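Local atomic coordinates of Stk_08120 (Sulfolobus tokodaii, PDB entry 3W9K), a protein that probably binds fatty acids, and holds a myristic acid chain between the curved sheet and the helices of a Bet v 1-like fold. Residues A[7-12]-A[118-123]; A[29-34]-A[84-89]; A[33-38]-A[60-65]. All coordinates share one frame; numbering follows the deposited sequence.

Overall arrangement
Three contacts tie the curved antiparallel sheet to the helices, and the loop after one of them, on its concave side. Interaction 2 is the deepest, wholly apolar and close to the centre of the chain, while interaction 1 is partly buried and adds a salt bridge and a water bridge where edge strand 6-12 meets helix 105-137. Interaction 3 is also buried, but combines one hydrogen bond with apolar side chains that line the lipid tail. Interactions 2 and 3 share Gln33 and Ile34 of helix 27-34, interaction 3 working through the loop that follows. Asn118 and Arg121 of interaction 1 bond to Ile34 O and Gln33 OE1, linking both helices. Interactions 1 and 3 touch the myristic acid near opposite ends.

Interaction 1 of 3, residues A[7-12]-A[118-123]; sequences VEKEIK and NLDRLA. With MYR (myristic acid), chain B.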
loop_
_atom_site.group_PDB
_atom_site.type_symbol
_atom_site.label_atom_id
_atom_site.label_comp_id
_atom_site.label_asym_id
_atom_site.label_seq_id
_atom_site.Cartn_x
_atom_site.Cartn_y
_atom_site.Cartn_z
ATOM N N VAL A 7 -6.593 5.181 -8.537
ATOM C CA VAL A 7 -5.527 4.704 -9.404
ATOM C C VAL A 7 -5.346 3.216 -9.020
ATOM O O VAL A 7 -5.449 2.863 -7.838
ATOM C CB VAL A 7 -4.223 5.519 -9.257
ATOM C CG1 VAL A 7 -3.711 5.491 -7.869
ATOM C CG2 VAL A 7 -3.155 5.031 -10.214
ATOM N N GLU A 8 -5.101 2.378 -10.024
ATOM C CA GLU A 8 -5.174 0.909 -9.820
ATOM C C GLU A 8 -3.969 0.247 -10.450
ATOM O O GLU A 8 -3.392 0.800 -11.401
ATOM C CB GLU A 8 -6.404 0.349 -10.537
ATOM C CG GLU A 8 -7.688 0.811 -9.940
ATOM C CD GLU A 8 -8.823 -0.090 -10.272
ATOM O OE1 GLU A 8 -8.580 -1.257 -10.610
ATOM O OE2 GLU A 8 -9.979 0.345 -10.108
ATOM N N LYS A 9 -3.579 -0.947 -9.965
ATOM C CA LYS A 9 -2.533 -1.700 -10.643
ATOM C C LYS A 9 -2.782 -3.175 -10.445
ATOM O O LYS A 9 -3.003 -3.627 -9.305
ATOM C CB LYS A 9 -1.103 -1.348 -10.099
ATOM C CG LYS A 9 0.107 -2.088 -10.795
ATOM C CD LYS A 9 0.431 -1.391 -12.155
ATOM C CE LYS A 9 1.413 -2.245 -12.966
ATOM N NZ LYS A 9 1.941 -1.355 -14.041
ATOM N N GLU A 10 -2.624 -3.927 -11.530
ATOM C CA GLU A 10 -2.636 -5.390 -11.392
ATOM C C GLU A 10 -1.233 -5.888 -11.094
ATOM O O GLU A 10 -0.271 -5.361 -11.651
ATOM C CB GLU A 10 -3.175 -6.043 -12.657
ATOM C CG GLU A 10 -3.146 -7.590 -12.636
ATOM C CD GLU A 10 -3.769 -8.170 -13.903
ATOM O OE1 GLU A 10 -2.999 -8.304 -14.860
ATOM O OE2 GLU A 10 -4.999 -8.423 -13.945
ATOM N N ILE A 11 -1.122 -6.873 -10.206
ATOM C CA ILE A 11 0.132 -7.487 -9.866
ATOM C C ILE A 11 0.020 -9.003 -10.136
ATOM O O ILE A 11 -0.877 -9.673 -9.629
ATOM C CB ILE A 11 0.507 -7.200 -8.389
ATOM C CG1 ILE A 11 0.624 -5.671 -8.178
ATOM C CG2 ILE A 11 1.817 -7.943 -8.010
ATOM C CD1 ILE A 11 1.774 -5.162 -7.448
ATOM N N LYS A 12 0.984 -9.520 -10.896
ATOM C CA LYS A 12 1.083 -10.967 -11.156
ATOM C C LYS A 12 2.200 -11.494 -10.278
ATOM O O LYS A 12 3.304 -10.919 -10.217
ATOM C CB LYS A 12 1.410 -11.258 -12.639
ATOM C CG LYS A 12 0.234 -10.854 -13.573
ATOM C CD LYS A 12 -0.793 -12.010 -13.467
ATOM C CE LYS A 12 -1.948 -11.844 -14.433
ATOM N NZ LYS A 12 -2.952 -12.955 -14.163
ATOM N N ASN A 118 5.439 3.960 -7.795
ATOM C CA ASN A 118 5.560 2.898 -6.765
ATOM C C ASN A 118 4.818 1.658 -7.196
ATOM O O ASN A 118 5.326 0.569 -7.033
ATOM C CB ASN A 118 5.008 3.371 -5.416
ATOM C CG ASN A 118 6.027 4.211 -4.651
ATOM O OD1 ASN A 118 7.253 3.940 -4.710
ATOM N ND2 ASN A 118 5.550 5.214 -3.923
ATOM N N LEU A 119 3.622 1.813 -7.771
ATOM C CA LEU A 119 2.873 0.598 -8.181
ATOM C C LEU A 119 3.558 -0.126 -9.329
ATOM O O LEU A 119 3.549 -1.363 -9.353
ATOM C CB LEU A 119 1.425 0.944 -8.585
ATOM C CG LEU A 119 0.596 1.505 -7.401
ATOM C CD1 LEU A 119 -0.737 2.138 -8.045
ATOM C CD2 LEU A 119 0.304 0.459 -6.220
ATOM N N ASP A 120 4.152 0.630 -10.261
ATOM C CA ASP A 120 4.885 0.009 -11.375
ATOM C C ASP A 120 6.092 -0.741 -10.830
ATOM O O ASP A 120 6.348 -1.867 -11.229
ATOM C CB ASP A 120 5.311 1.048 -12.422
ATOM C CG ASP A 120 4.162 1.598 -13.213
ATOM O OD1 ASP A 120 3.048 1.081 -13.124
ATOM O OD2 ASP A 120 4.394 2.609 -13.892
ATOM N N ARG A 121 6.828 -0.120 -9.904
ATOM C CA ARG A 121 7.971 -0.794 -9.269
ATOM C C ARG A 121 7.574 -2.087 -8.538
ATOM O O ARG A 121 8.191 -3.133 -8.687
ATOM C CB ARG A 121 8.700 0.182 -8.336
ATOM C CG ARG A 121 9.924 -0.495 -7.537
ATOM C CD ARG A 121 10.670 0.588 -6.720
ATOM N NE ARG A 121 9.642 1.176 -5.862
ATOM C CZ ARG A 121 9.062 0.521 -4.847
ATOM N NH1 ARG A 121 9.488 -0.705 -4.438
ATOM N NH2 ARG A 121 8.069 1.130 -4.192
ATOM N N LEU A 122 6.522 -2.011 -7.735
ATOM C CA LEU A 122 6.019 -3.219 -7.063
ATOM C C LEU A 122 5.622 -4.309 -8.042
ATOM O O LEU A 122 5.995 -5.480 -7.854
ATOM C CB LEU A 122 4.829 -2.780 -6.155
ATOM C CG LEU A 122 4.327 -3.460 -4.920
ATOM C CD1 LEU A 122 5.433 -3.730 -3.851
ATOM C CD2 LEU A 122 3.135 -2.589 -4.354
ATOM N N ALA A 123 4.881 -3.953 -9.101
ATOM C CA ALA A 123 4.495 -4.915 -10.107
ATOM C C ALA A 123 5.671 -5.613 -10.795
ATOM O O ALA A 123 5.642 -6.820 -11.090
ATOM C CB ALA A 123 3.542 -4.245 -11.141
HETATM C C1 MYR B . -6.582 10.670 -10.742
HETATM O O1 MYR B . -7.164 9.853 -11.502
HETATM O O2 MYR B . -5.963 11.643 -11.275
HETATM C C2 MYR B . -6.618 10.546 -9.221
HETATM C C3 MYR B . -6.205 9.191 -8.623
HETATM C C4 MYR B . -4.792 9.218 -8.009
HETATM C C5 MYR B . -4.700 9.067 -6.481
HETATM C C6 MYR B . -3.455 9.735 -5.968
HETATM C C7 MYR B . -3.343 9.658 -4.470
HETATM C C8 MYR B . -2.075 10.332 -4.019
HETATM C C9 MYR B . -2.107 10.362 -2.508
HETATM C C10 MYR B . -1.033 11.244 -1.914
HETATM C C11 MYR B . -1.303 10.982 -0.466
HETATM C C12 MYR B . -0.909 12.111 0.438
HETATM C C13 MYR B . -1.754 11.956 1.674
HETATM C C14 MYR B . -1.827 10.494 2.054
HETATM O O HOH W 1 3.171 -8.015 -11.955
#
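A salt bridge joins Lys9 NZ to Asp120 OD1 at 2.8 Å, the ammonium meeting the carboxylate oxygen from above the carboxylate plane, 42° out of it. The lysine gets there by first extending, CG anti to the backbone N (chi1 -179°), and then bending at chi2, so that its methylenes run over the helix before the charged end crosses Asp120 at about a right angle. At the end of the strand, a water accepts from Lys12 N and donates to Ala123 O, bridging the two backbones.

The aliphatic part of Lys9 supplies much of the packing. Its CB lies 3.7 Å from Leu119 CB, the two side chains sliding past each other in opposite senses, and its CE presses on Ala123 CB at a tight 3.4 Å. Farther along, Ile11 CD1 rests 3.7 Å from Ala123 N and also reaches Leu122 CG. Val7 divides its methyls: CG2 faces Leu119 CD1, whereas CG1 lies 3.9 Å from C4 of the myristic acid. An alanine in place of Lys9 would probably leave Asp120 without its charge partner and uncover Leu119 and Ala123.

Segments 7-12 and 118-123 run nearly parallel, 9° apart, and join edge strand 6-12 to helix 105-137 by apolar contacts inside and an ion pair at the more exposed side, with the small Ala123 allowing the close approach.

Interaction 2 of 3, residues A[29-34]-A[84-89]; sequences FTIPQI and GILYIR
Leu86 pushes its CD2 methyl against Thr30 CG2, 3.7 Å away, and so brings strand 84-92 of the curved sheet onto the short helix 27-34. This is the interior of the helix-grip fold of Bet v 1-like proteins, in which an antiparallel sheet wraps around helices. Segments 29-34 and 84-89 cross steeply, at 107°, and their axes come no nearer than 11.4 Å, a distance spanned by branched side chains. Leu86 extends with CG anti to the backbone N (chi1 176°), which carries its CD2 toward the helix. Ile34 CD1 meets that same methyl tip to tip at 4.1 Å, and Ile31 CD1 touches it more distantly, so one methyl is the meeting point for three helix residues.

Thr30 has a divided role. Its CG2 faces the strand, while OG1 turns back to bond Phe24 O, which satisfies the hydroxyl in an otherwise apolar setting. Leu86 and Ile34 also lean on Ile98 of the adjoining strand, and Ile88 on Met21 and Phe24 of helix 17-24, so the patch continues into its neighbours. The helix is kinked at Pro32, whose nitrogen has no hydrogen to give to the preceding turn; just beyond it, Ile34 N bonds to Ile31 O and, more weakly, to Thr30 O. At the far edge of the patch, Ile88 CD1 points at Thr30 CG2 from 4.2 Å, methyl to methyl.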
loop_
_atom_site.group_PDB
_atom_site.type_symbol
_atom_site.label_atom_id
_atom_site.label_comp_id
_atom_site.label_asym_id
_atom_site.label_seq_id
_atom_site.Cartn_x
_atom_site.Cartn_y
_atom_site.Cartn_z
ATOM N N PHE A 29 4.684 -2.722 5.679
ATOM C CA PHE A 29 5.136 -3.034 4.323
ATOM C C PHE A 29 4.430 -2.125 3.307
ATOM O O PHE A 29 5.067 -1.411 2.485
ATOM C CB PHE A 29 4.763 -4.510 3.996
ATOM C CG PHE A 29 5.033 -4.885 2.566
ATOM C CD1 PHE A 29 6.358 -5.157 2.177
ATOM C CD2 PHE A 29 3.996 -4.958 1.615
ATOM C CE1 PHE A 29 6.688 -5.486 0.836
ATOM C CE2 PHE A 29 4.292 -5.312 0.263
ATOM C CZ PHE A 29 5.695 -5.592 -0.117
ATOM N N THR A 30 3.089 -2.131 3.367
ATOM C CA THR A 30 2.306 -1.588 2.263
ATOM C C THR A 30 2.393 -0.032 2.129
ATOM O O THR A 30 2.475 0.483 0.987
ATOM C CB THR A 30 0.862 -2.014 2.443
ATOM O OG1 THR A 30 0.775 -3.434 2.289
ATOM C CG2 THR A 30 -0.032 -1.402 1.404
ATOM N N ILE A 31 2.312 0.688 3.244
ATOM C CA ILE A 31 2.310 2.160 3.211
ATOM C C ILE A 31 3.648 2.720 2.654
ATOM O O ILE A 31 3.615 3.506 1.711
ATOM C CB ILE A 31 1.886 2.733 4.571
ATOM C CG1 ILE A 31 0.443 2.239 4.923
ATOM C CG2 ILE A 31 2.003 4.289 4.590
ATOM C CD1 ILE A 31 -0.575 2.691 3.970
ATOM N N PRO A 32 4.801 2.297 3.175
ATOM C CA PRO A 32 6.071 2.777 2.574
ATOM C C PRO A 32 6.298 2.344 1.105
ATOM O O PRO A 32 6.962 3.063 0.346
ATOM C CB PRO A 32 7.166 2.165 3.502
ATOM C CG PRO A 32 6.411 1.816 4.857
ATOM C CD PRO A 32 5.032 1.424 4.380
ATOM N N GLN A 33 5.762 1.170 0.696
ATOM C CA GLN A 33 5.946 0.677 -0.652
ATOM C C GLN A 33 5.092 1.509 -1.630
ATOM O O GLN A 33 5.493 1.667 -2.784
ATOM C CB GLN A 33 5.495 -0.775 -0.852
ATOM C CG GLN A 33 6.497 -1.819 -0.324
ATOM C CD GLN A 33 7.747 -1.873 -1.197
ATOM O OE1 GLN A 33 7.768 -1.312 -2.315
ATOM N NE2 GLN A 33 8.812 -2.590 -0.704
ATOM N N ILE A 34 3.965 2.074 -1.168
ATOM C CA ILE A 34 3.028 2.662 -2.164
ATOM C C ILE A 34 2.868 4.182 -2.044
ATOM O O ILE A 34 2.810 4.889 -3.057
ATOM C CB ILE A 34 1.633 1.959 -2.061
ATOM C CG1 ILE A 34 1.757 0.475 -2.486
ATOM C CG2 ILE A 34 0.532 2.714 -2.880
ATOM C CD1 ILE A 34 0.454 -0.346 -2.138
ATOM N N GLY A 84 -8.792 8.543 2.382
ATOM C CA GLY A 84 -9.026 7.632 1.309
ATOM C C GLY A 84 -9.089 6.204 1.803
ATOM O O GLY A 84 -9.148 5.959 3.036
ATOM N N ILE A 85 -9.093 5.301 0.823
ATOM C CA ILE A 85 -9.051 3.850 1.080
ATOM C C ILE A 85 -8.128 3.210 0.053
ATOM O O ILE A 85 -8.188 3.489 -1.175
ATOM C CB ILE A 85 -10.459 3.184 0.951
ATOM C CG1 ILE A 85 -11.484 3.898 1.835
ATOM C CG2 ILE A 85 -10.423 1.696 1.278
ATOM C CD1 ILE A 85 -12.937 3.397 1.615
ATOM N N LEU A 86 -7.265 2.327 0.582
ATOM C CA LEU A 86 -6.347 1.522 -0.262
ATOM C C LEU A 86 -6.861 0.068 -0.145
ATOM O O LEU A 86 -6.990 -0.471 0.983
ATOM C CB LEU A 86 -4.901 1.641 0.295
ATOM C CG LEU A 86 -3.837 0.789 -0.419
ATOM C CD1 LEU A 86 -3.695 1.104 -1.862
ATOM C CD2 LEU A 86 -2.477 1.135 0.307
ATOM N N TYR A 87 -7.238 -0.505 -1.273
ATOM C CA TYR A 87 -7.712 -1.898 -1.322
ATOM C C TYR A 87 -6.636 -2.792 -1.936
ATOM O O TYR A 87 -5.947 -2.370 -2.897
ATOM C CB TYR A 87 -8.933 -2.014 -2.201
ATOM C CG TYR A 87 -10.071 -1.030 -1.974
ATOM C CD1 TYR A 87 -11.250 -1.460 -1.337
ATOM C CD2 TYR A 87 -10.017 0.291 -2.473
ATOM C CE1 TYR A 87 -12.324 -0.612 -1.193
ATOM C CE2 TYR A 87 -11.110 1.159 -2.305
ATOM C CZ TYR A 87 -12.238 0.692 -1.641
ATOM O OH TYR A 87 -13.317 1.497 -1.442
ATOM N N ILE A 88 -6.434 -3.989 -1.354
ATOM C CA ILE A 88 -5.587 -5.007 -2.028
ATOM C C ILE A 88 -6.518 -6.224 -2.163
ATOM O O ILE A 88 -7.011 -6.716 -1.142
ATOM C CB ILE A 88 -4.276 -5.328 -1.257
ATOM C CG1 ILE A 88 -3.449 -4.013 -1.033
ATOM C CG2 ILE A 88 -3.422 -6.329 -2.035
ATOM C CD1 ILE A 88 -3.520 -3.515 0.414
ATOM N N ARG A 89 -6.855 -6.619 -3.393
ATOM C CA ARG A 89 -7.863 -7.686 -3.629
ATOM C C ARG A 89 -7.237 -8.853 -4.374
ATOM O O ARG A 89 -6.641 -8.671 -5.451
ATOM C CB ARG A 89 -9.096 -7.204 -4.458
ATOM C CG ARG A 89 -9.818 -5.981 -3.887
ATOM C CD ARG A 89 -11.119 -5.597 -4.716
ATOM N NE ARG A 89 -11.753 -6.675 -5.542
ATOM C CZ ARG A 89 -12.719 -7.544 -5.164
ATOM N NH1 ARG A 89 -13.247 -7.534 -3.933
ATOM N NH2 ARG A 89 -13.179 -8.455 -6.056
#

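Interaction 3 of 3, residues A[33-38]-A[60-65]; sequences QIFPGI and YKVKGR. With MYR (myristic acid), chain B.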
loop_
_atom_site.group_PDB
_atom_site.type_symbol
_atom_site.label_atom_id
_atom_site.label_comp_id
_atom_site.label_asym_id
_atom_site.label_seq_id
_atom_site.Cartn_x
_atom_site.Cartn_y
_atom_site.Cartn_z
ATOM N N GLN A 33 5.762 1.170 0.696
ATOM C CA GLN A 33 5.946 0.677 -0.652
ATOM C C GLN A 33 5.092 1.509 -1.630
ATOM O O GLN A 33 5.493 1.667 -2.784
ATOM C CB GLN A 33 5.495 -0.775 -0.852
ATOM C CG GLN A 33 6.497 -1.819 -0.324
ATOM C CD GLN A 33 7.747 -1.873 -1.197
ATOM O OE1 GLN A 33 7.768 -1.312 -2.315
ATOM N NE2 GLN A 33 8.812 -2.590 -0.704
ATOM N N ILE A 34 3.965 2.074 -1.168
ATOM C CA ILE A 34 3.028 2.662 -2.164
ATOM C C ILE A 34 2.868 4.182 -2.044
ATOM O O ILE A 34 2.810 4.889 -3.057
ATOM C CB ILE A 34 1.633 1.959 -2.061
ATOM C CG1 ILE A 34 1.757 0.475 -2.486
ATOM C CG2 ILE A 34 0.532 2.714 -2.880
ATOM C CD1 ILE A 34 0.454 -0.346 -2.138
ATOM N N PHE A 35 2.839 4.677 -0.828
ATOM C CA PHE A 35 2.571 6.127 -0.648
ATOM C C PHE A 35 3.820 6.932 -1.072
ATOM O O PHE A 35 4.917 6.387 -1.089
ATOM C CB PHE A 35 2.161 6.419 0.804
ATOM C CG PHE A 35 0.671 6.261 1.040
ATOM C CD1 PHE A 35 0.035 5.006 0.863
ATOM C CD2 PHE A 35 -0.114 7.370 1.401
ATOM C CE1 PHE A 35 -1.358 4.855 1.100
ATOM C CE2 PHE A 35 -1.529 7.197 1.637
ATOM C CZ PHE A 35 -2.116 5.952 1.482
ATOM N N PRO A 36 3.652 8.242 -1.438
ATOM C CA PRO A 36 4.811 9.028 -1.942
ATOM C C PRO A 36 5.834 9.374 -0.843
ATOM O O PRO A 36 5.436 10.004 0.118
ATOM C CB PRO A 36 4.178 10.358 -2.413
ATOM C CG PRO A 36 2.742 10.059 -2.600
ATOM C CD PRO A 36 2.374 8.946 -1.604
ATOM N N GLY A 37 7.106 9.016 -0.981
ATOM C CA GLY A 37 8.182 9.607 -0.112
ATOM C C GLY A 37 8.009 9.396 1.400
ATOM O O GLY A 37 8.229 10.337 2.215
ATOM N N ILE A 38 7.577 8.184 1.785
ATOM C CA ILE A 38 7.329 7.895 3.211
ATOM C C ILE A 38 8.697 7.824 3.886
ATOM O O ILE A 38 9.597 7.063 3.432
ATOM C CB ILE A 38 6.575 6.528 3.392
ATOM C CG1 ILE A 38 5.122 6.626 2.905
ATOM C CG2 ILE A 38 6.524 6.105 4.891
ATOM C CD1 ILE A 38 4.271 7.411 3.901
ATOM N N TYR A 60 3.377 15.492 4.685
ATOM C CA TYR A 60 2.065 15.070 5.084
ATOM C C TYR A 60 2.182 14.035 6.205
ATOM O O TYR A 60 3.220 13.317 6.318
ATOM C CB TYR A 60 1.265 14.523 3.876
ATOM C CG TYR A 60 1.802 13.238 3.278
ATOM C CD1 TYR A 60 1.325 11.971 3.732
ATOM C CD2 TYR A 60 2.754 13.260 2.262
ATOM C CE1 TYR A 60 1.822 10.788 3.151
ATOM C CE2 TYR A 60 3.261 12.090 1.730
ATOM C CZ TYR A 60 2.788 10.867 2.176
ATOM O OH TYR A 60 3.256 9.710 1.657
ATOM N N LYS A 61 1.130 13.932 7.006
ATOM C CA LYS A 61 1.092 12.918 8.073
ATOM C C LYS A 61 -0.177 12.122 7.832
ATOM O O LYS A 61 -1.293 12.726 7.777
ATOM C CB LYS A 61 1.092 13.625 9.447
ATOM C CG LYS A 61 2.353 14.505 9.710
ATOM C CD LYS A 61 2.177 15.471 10.915
ATOM C CE LYS A 61 2.251 14.739 12.292
ATOM N NZ LYS A 61 0.898 14.462 12.950
ATOM N N VAL A 62 -0.082 10.798 7.673
ATOM C CA VAL A 62 -1.277 9.974 7.371
ATOM C C VAL A 62 -1.381 8.914 8.489
ATOM O O VAL A 62 -0.356 8.463 9.022
ATOM C CB VAL A 62 -1.192 9.313 5.980
ATOM C CG1 VAL A 62 0.076 8.534 5.866
ATOM C CG2 VAL A 62 -2.392 8.348 5.706
ATOM N N LYS A 63 -2.601 8.527 8.858
ATOM C CA LYS A 63 -2.732 7.443 9.845
ATOM C C LYS A 63 -3.957 6.648 9.438
ATOM O O LYS A 63 -4.810 7.124 8.674
ATOM C CB LYS A 63 -2.904 8.003 11.288
ATOM C CG LYS A 63 -4.274 8.702 11.510
ATOM C CD LYS A 63 -4.164 9.315 12.946
ATOM C CE LYS A 63 -5.484 9.816 13.466
ATOM N NZ LYS A 63 -5.986 10.994 12.736
ATOM N N GLY A 64 -4.039 5.397 9.842
ATOM C CA GLY A 64 -5.244 4.669 9.457
ATOM C C GLY A 64 -5.235 3.278 10.048
ATOM O O GLY A 64 -4.448 2.957 10.954
ATOM N N ARG A 65 -6.185 2.491 9.550
ATOM C CA ARG A 65 -6.478 1.176 10.119
ATOM C C ARG A 65 -6.653 0.186 9.031
ATOM O O ARG A 65 -7.182 0.505 7.998
ATOM C CB ARG A 65 -7.783 1.201 10.935
ATOM C CG ARG A 65 -7.970 -0.136 11.670
ATOM C CD ARG A 65 -9.198 -0.182 12.607
ATOM N NE ARG A 65 -8.854 -0.981 13.787
ATOM C CZ ARG A 65 -8.671 -0.466 15.001
ATOM N NH1 ARG A 65 -8.821 0.848 15.195
ATOM N NH2 ARG A 65 -8.339 -1.265 16.021
HETATM C C1 MYR B . -6.582 10.670 -10.742
HETATM O O1 MYR B . -7.164 9.853 -11.502
HETATM O O2 MYR B . -5.963 11.643 -11.275
HETATM C C2 MYR B . -6.618 10.546 -9.221
HETATM C C3 MYR B . -6.205 9.191 -8.623
HETATM C C4 MYR B . -4.792 9.218 -8.009
HETATM C C5 MYR B . -4.700 9.067 -6.481
HETATM C C6 MYR B . -3.455 9.735 -5.968
HETATM C C7 MYR B . -3.343 9.658 -4.470
HETATM C C8 MYR B . -2.075 10.332 -4.019
HETATM C C9 MYR B . -2.107 10.362 -2.508
HETATM C C10 MYR B . -1.033 11.244 -1.914
HETATM C C11 MYR B . -1.303 10.982 -0.466
HETATM C C12 MYR B . -0.909 12.111 0.438
HETATM C C13 MYR B . -1.754 11.956 1.674
HETATM C C14 MYR B . -1.827 10.494 2.054
#
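A buried tyrosine serves two partners at once: Tyr60 OH donates to the backbone carbonyl Pro36 O at 2.7 Å, while one face of its ring carries the tail of a fatty acid. The hydroxyl is tilted 33° from the carbonyl plane, and the oxygen it meets lies at the edge of the tyrosine ring. CG of Tyr60 sits between the backbone N and the carbonyl carbon (chi1 67°), a turn that carries the ring from the strand to the loop following helix 27-34.

Apolar groups surround the buried hydroxyl. Ile38 CD1 approaches Tyr60 OH to 3.4 Å from the side of the ring plane away from the lipid, and Pro36 CD stands 3.5 Å from that oxygen; both side chains cross the tyrosine at about a right angle. Phe35 comes in on the lipid's side and places its CB 3.6 Å from Tyr60 OH. Together with the bond to Pro36 O, these neighbours probably restrict how far the ring can swing.

The myristic acid tail ends here. Its C12 lies 3.9 Å above the plane of the Tyr60 ring, over the centre, and the terminal methyl C14 meets the edge of the Phe35 ring, with Phe35 CE2 only 3.3 Å away. Val62 adds to the wall: its CG2 approaches Phe35 CE2 and its CB borders C14. Outside these segments, Tyr77 packs edge-to-face with Phe35. Aromatic and branched residues thus line the site of the lipid tail between sheet and helices, consistent with the ligand pocket of Bet v 1-like helix-grip proteins.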